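Long-range contact in basic membrane lipoprotein (Brucella melitensis biovar Abortus, PDB 3S99), which binds adenine and probably other purines, and may be the substrate-binding component of an ABC-type uptake system: residues Arg131-Gln139 / Glu305-Phe316. Sequence-based numbering, arbitrary orientation.
Sequences RFYEGRYVQ and EARIKSGELNPF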
loop_
_atom_site.group_PDB
_atom_site.type_symbol
_atom_site.label_atom_id
_atom_site.label_comp_id
_atom_site.label_asym_id
_atom_site.label_seq_id
_atom_site.Cartn_x
_atom_site.Cartn_y
_atom_site.Cartn_z
ATOM N N ARG A 131 -7.452 0.112 -1.987
ATOM C CA ARG A 131 -7.214 1.170 -2.961
ATOM C C ARG A 131 -6.191 2.184 -2.422
ATOM O O ARG A 131 -6.543 3.351 -2.164
ATOM C CB ARG A 131 -8.515 1.899 -3.287
ATOM C CG ARG A 131 -9.586 1.009 -3.875
ATOM C CD ARG A 131 -10.785 1.813 -4.385
ATOM N NE ARG A 131 -11.838 0.914 -4.840
ATOM C CZ ARG A 131 -11.954 0.403 -6.063
ATOM N NH1 ARG A 131 -11.111 0.731 -7.025
ATOM N NH2 ARG A 131 -12.943 -0.453 -6.339
ATOM N N PHE A 132 -4.939 1.743 -2.253
ATOM C CA PHE A 132 -3.911 2.626 -1.731
ATOM C C PHE A 132 -3.771 3.932 -2.536
ATOM O O PHE A 132 -3.423 4.968 -2.002
ATOM C CB PHE A 132 -2.544 1.954 -1.739
ATOM C CG PHE A 132 -2.522 0.558 -1.164
ATOM C CD1 PHE A 132 -2.611 0.349 0.196
ATOM C CD2 PHE A 132 -2.389 -0.541 -1.990
ATOM C CE1 PHE A 132 -2.566 -0.920 0.710
ATOM C CE2 PHE A 132 -2.325 -1.829 -1.464
ATOM C CZ PHE A 132 -2.426 -2.004 -0.105
ATOM N N TYR A 133 -4.022 3.860 -3.827
ATOM C CA TYR A 133 -3.896 5.007 -4.735
ATOM C C TYR A 133 -4.838 6.165 -4.352
ATOM O O TYR A 133 -4.632 7.301 -4.797
ATOM C CB TYR A 133 -4.127 4.563 -6.193
ATOM C CG TYR A 133 -5.574 4.205 -6.486
ATOM C CD1 TYR A 133 -5.995 2.892 -6.531
ATOM C CD2 TYR A 133 -6.528 5.201 -6.677
ATOM C CE1 TYR A 133 -7.342 2.577 -6.778
ATOM C CE2 TYR A 133 -7.861 4.892 -6.910
ATOM C CZ TYR A 133 -8.247 3.576 -6.969
ATOM O OH TYR A 133 -9.569 3.314 -7.178
ATOM N N GLU A 134 -5.842 5.906 -3.520
ATOM C CA GLU A 134 -6.692 6.972 -3.033
ATOM C C GLU A 134 -5.904 7.890 -2.110
ATOM O O GLU A 134 -5.977 9.102 -2.247
ATOM C CB GLU A 134 -7.941 6.427 -2.346
ATOM C CG GLU A 134 -8.942 5.794 -3.307
ATOM C CD GLU A 134 -10.221 5.277 -2.617
ATOM O OE1 GLU A 134 -10.188 5.063 -1.405
ATOM O OE2 GLU A 134 -11.258 5.077 -3.297
ATOM N N GLY A 135 -5.079 7.302 -1.232
ATOM C CA GLY A 135 -4.170 8.050 -0.373
ATOM C C GLY A 135 -3.099 8.754 -1.167
ATOM O O GLY A 135 -2.689 9.849 -0.822
ATOM N N ARG A 136 -2.631 8.133 -2.238
ATOM C CA ARG A 136 -1.616 8.751 -3.061
ATOM C C ARG A 136 -2.110 10.078 -3.648
ATOM O O ARG A 136 -1.328 11.015 -3.827
ATOM C CB ARG A 136 -1.245 7.831 -4.209
ATOM C CG ARG A 136 -0.557 6.546 -3.772
ATOM C CD ARG A 136 0.863 6.807 -3.389
ATOM N NE ARG A 136 1.523 5.554 -3.019
ATOM C CZ ARG A 136 2.721 5.454 -2.477
ATOM N NH1 ARG A 136 3.437 6.520 -2.185
ATOM N NH2 ARG A 136 3.200 4.245 -2.213
ATOM N N TYR A 137 -3.395 10.150 -3.975
ATOM C CA TYR A 137 -3.932 11.342 -4.601
ATOM C C TYR A 137 -3.848 12.506 -3.647
ATOM O O TYR A 137 -3.348 13.567 -4.010
ATOM C CB TYR A 137 -5.361 11.112 -5.076
ATOM C CG TYR A 137 -5.910 12.240 -5.894
ATOM C CD1 TYR A 137 -6.631 13.265 -5.287
ATOM C CD2 TYR A 137 -5.731 12.282 -7.280
ATOM C CE1 TYR A 137 -7.154 14.284 -6.018
ATOM C CE2 TYR A 137 -6.276 13.287 -8.026
ATOM C CZ TYR A 137 -6.969 14.286 -7.393
ATOM O OH TYR A 137 -7.485 15.305 -8.115
ATOM N N VAL A 138 -4.294 12.292 -2.414
ATOM C CA VAL A 138 -4.166 13.259 -1.369
ATOM C C VAL A 138 -2.720 13.703 -1.157
ATOM O O VAL A 138 -2.440 14.885 -1.038
ATOM C CB VAL A 138 -4.688 12.713 -0.017
ATOM C CG1 VAL A 138 -4.696 13.818 0.987
ATOM C CG2 VAL A 138 -6.074 12.096 -0.166
ATOM N N GLN A 139 -1.777 12.743 -1.135
ATOM C CA GLN A 139 -0.385 13.118 -0.973
ATOM C C GLN A 139 0.109 13.968 -2.137
ATOM O O GLN A 139 0.974 14.822 -1.960
ATOM C CB GLN A 139 0.503 11.851 -0.754
ATOM C CG GLN A 139 0.100 11.124 0.516
ATOM C CD GLN A 139 0.956 9.947 0.957
ATOM O OE1 GLN A 139 0.942 9.623 2.141
ATOM N NE2 GLN A 139 1.655 9.278 0.026
ATOM N N GLU A 305 -9.654 14.075 0.997
ATOM C CA GLU A 305 -9.907 12.753 1.572
ATOM C C GLU A 305 -11.403 12.573 1.729
ATOM O O GLU A 305 -11.939 11.510 1.406
ATOM C CB GLU A 305 -9.209 12.570 2.931
ATOM C CG GLU A 305 -9.545 11.227 3.606
ATOM C CD GLU A 305 -8.619 10.856 4.755
ATOM O OE1 GLU A 305 -8.094 11.772 5.416
ATOM O OE2 GLU A 305 -8.431 9.627 5.000
ATOM N N ALA A 306 -12.072 13.633 2.172
ATOM C CA ALA A 306 -13.504 13.570 2.419
ATOM C C ALA A 306 -14.261 13.323 1.132
ATOM O O ALA A 306 -15.246 12.595 1.135
ATOM C CB ALA A 306 -14.022 14.852 3.085
ATOM N N ARG A 307 -13.803 13.921 0.036
ATOM C CA ARG A 307 -14.479 13.751 -1.243
ATOM C C ARG A 307 -14.287 12.353 -1.821
ATOM O O ARG A 307 -15.194 11.838 -2.501
ATOM C CB ARG A 307 -14.022 14.794 -2.255
ATOM C CG ARG A 307 -14.678 16.138 -2.108
ATOM C CD ARG A 307 -13.937 17.205 -2.925
ATOM N NE ARG A 307 -13.833 16.844 -4.343
ATOM C CZ ARG A 307 -12.818 17.169 -5.152
ATOM N NH1 ARG A 307 -11.773 17.881 -4.716
ATOM N NH2 ARG A 307 -12.848 16.778 -6.422
ATOM N N ILE A 308 -13.108 11.767 -1.591
ATOM C CA ILE A 308 -12.833 10.384 -1.992
ATOM C C ILE A 308 -13.674 9.425 -1.116
ATOM O O ILE A 308 -14.304 8.489 -1.619
ATOM C CB ILE A 308 -11.351 10.035 -1.884
ATOM C CG1 ILE A 308 -10.538 10.903 -2.863
ATOM C CG2 ILE A 308 -11.114 8.542 -2.137
ATOM C CD1 ILE A 308 -9.134 10.934 -2.583
ATOM N N LYS A 309 -13.683 9.692 0.184
ATOM C CA LYS A 309 -14.372 8.848 1.133
ATOM C C LYS A 309 -15.885 8.814 0.892
ATOM O O LYS A 309 -16.517 7.790 1.117
ATOM C CB LYS A 309 -13.997 9.257 2.561
ATOM C CG LYS A 309 -14.514 8.346 3.648
ATOM C CD LYS A 309 -14.072 8.806 5.067
ATOM C CE LYS A 309 -14.644 7.917 6.173
ATOM N NZ LYS A 309 -14.807 8.618 7.504
ATOM N N SER A 310 -16.466 9.916 0.413
ATOM C CA SER A 310 -17.892 9.966 0.100
ATOM C C SER A 310 -18.250 9.295 -1.236
ATOM O O SER A 310 -19.415 9.025 -1.469
ATOM C CB SER A 310 -18.358 11.424 0.004
ATOM O OG SER A 310 -17.719 12.037 -1.104
ATOM N N GLY A 311 -17.282 9.128 -2.135
ATOM C CA GLY A 311 -17.554 8.646 -3.507
ATOM C C GLY A 311 -17.610 9.717 -4.598
ATOM O O GLY A 311 -17.794 9.405 -5.795
ATOM N N GLU A 312 -17.450 10.982 -4.211
ATOM C CA GLU A 312 -17.458 12.062 -5.190
ATOM C C GLU A 312 -16.188 12.092 -6.046
ATOM O O GLU A 312 -16.275 12.322 -7.244
ATOM C CB GLU A 312 -17.686 13.432 -4.530
ATOM C CG GLU A 312 -17.576 14.621 -5.538
ATOM C CD GLU A 312 -17.906 15.973 -4.932
ATOM O OE1 GLU A 312 -18.311 16.029 -3.745
ATOM O OE2 GLU A 312 -17.763 16.989 -5.652
ATOM N N LEU A 313 -15.020 11.870 -5.441
ATOM C CA LEU A 313 -13.769 11.983 -6.172
ATOM C C LEU A 313 -13.181 10.597 -6.377
ATOM O O LEU A 313 -12.992 9.855 -5.414
ATOM C CB LEU A 313 -12.748 12.839 -5.415
ATOM C CG LEU A 313 -11.366 13.031 -6.066
ATOM C CD1 LEU A 313 -11.488 13.668 -7.486
ATOM C CD2 LEU A 313 -10.563 13.933 -5.146
ATOM N N ASN A 314 -12.926 10.281 -7.641
ATOM C CA ASN A 314 -12.139 9.144 -8.025
ATOM C C ASN A 314 -10.948 9.662 -8.808
ATOM O O ASN A 314 -11.103 10.150 -9.926
ATOM C CB ASN A 314 -12.970 8.160 -8.854
ATOM C CG ASN A 314 -14.095 7.538 -8.039
ATOM O OD1 ASN A 314 -15.278 7.811 -8.272
ATOM N ND2 ASN A 314 -13.733 6.713 -7.066
ATOM N N PRO A 315 -9.751 9.559 -8.217
ATOM C CA PRO A 315 -8.504 9.967 -8.832
ATOM C C PRO A 315 -8.423 9.639 -10.309
ATOM O O PRO A 315 -8.013 10.501 -11.085
ATOM C CB PRO A 315 -7.447 9.159 -8.046
ATOM C CG PRO A 315 -8.002 9.077 -6.707
ATOM C CD PRO A 315 -9.509 8.913 -6.910
ATOM N N PHE A 316 -8.816 8.431 -10.714
ATOM C CA PHE A 316 -8.763 8.059 -12.125
ATOM C C PHE A 316 -10.050 8.390 -12.872
ATOM O O PHE A 316 -10.793 7.507 -13.273
ATOM C CB PHE A 316 -8.401 6.601 -12.268
ATOM C CG PHE A 316 -7.030 6.272 -11.699
ATOM C CD1 PHE A 316 -5.880 6.853 -12.248
ATOM C CD2 PHE A 316 -6.892 5.425 -10.626
ATOM C CE1 PHE A 316 -4.655 6.559 -11.735
ATOM C CE2 PHE A 316 -5.643 5.124 -10.115
ATOM C CZ PHE A 316 -4.533 5.691 -10.684
HETATM O O HOH W 1 -11.381 5.915 -6.400
#
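Y133, E134, Y137 and V138 meet I308, L313, P315 and F316 in a mainly apolar contact. The compact, rigid ring of P315 fits between the two tyrosines: its CB lies 3.6 Å from CD2 of Y137, while its CG reaches the edge of the Y133 ring. With CG of Y137 anti to its backbone N (chi1 -172°), the ring swings out beside P315, and its CE1 meets CD2 of L313 at 3.5 Å. F316 lays CE2 over one face of Y133, the planes inclined at 49°. Branched I308 serves two neighbours: CD1 packs 4.1 Å from CG2 of V138, and CG2 lies 3.4 Å from CD of E134.

A water donates to E134 OE2 and accepts from N314 ND2 at 2.6 Å; M280 N binds E134 OE1, and R131 NH1 donates to Y133 OH.

G311 closes helix 295-310 in a Schellman motif; at its positive phi a CB would jam against S310 O, calling for glycine. The chain then turns toward helix 132-146. Segments 132-139 and 305-310 run roughly antiparallel (155°); helix 161-175 packs against Y133, Y137 and P315. Helix 132-146 follows strand 125-130, and its F132 and Q139 touch strand 247-253 of the mixed sheet.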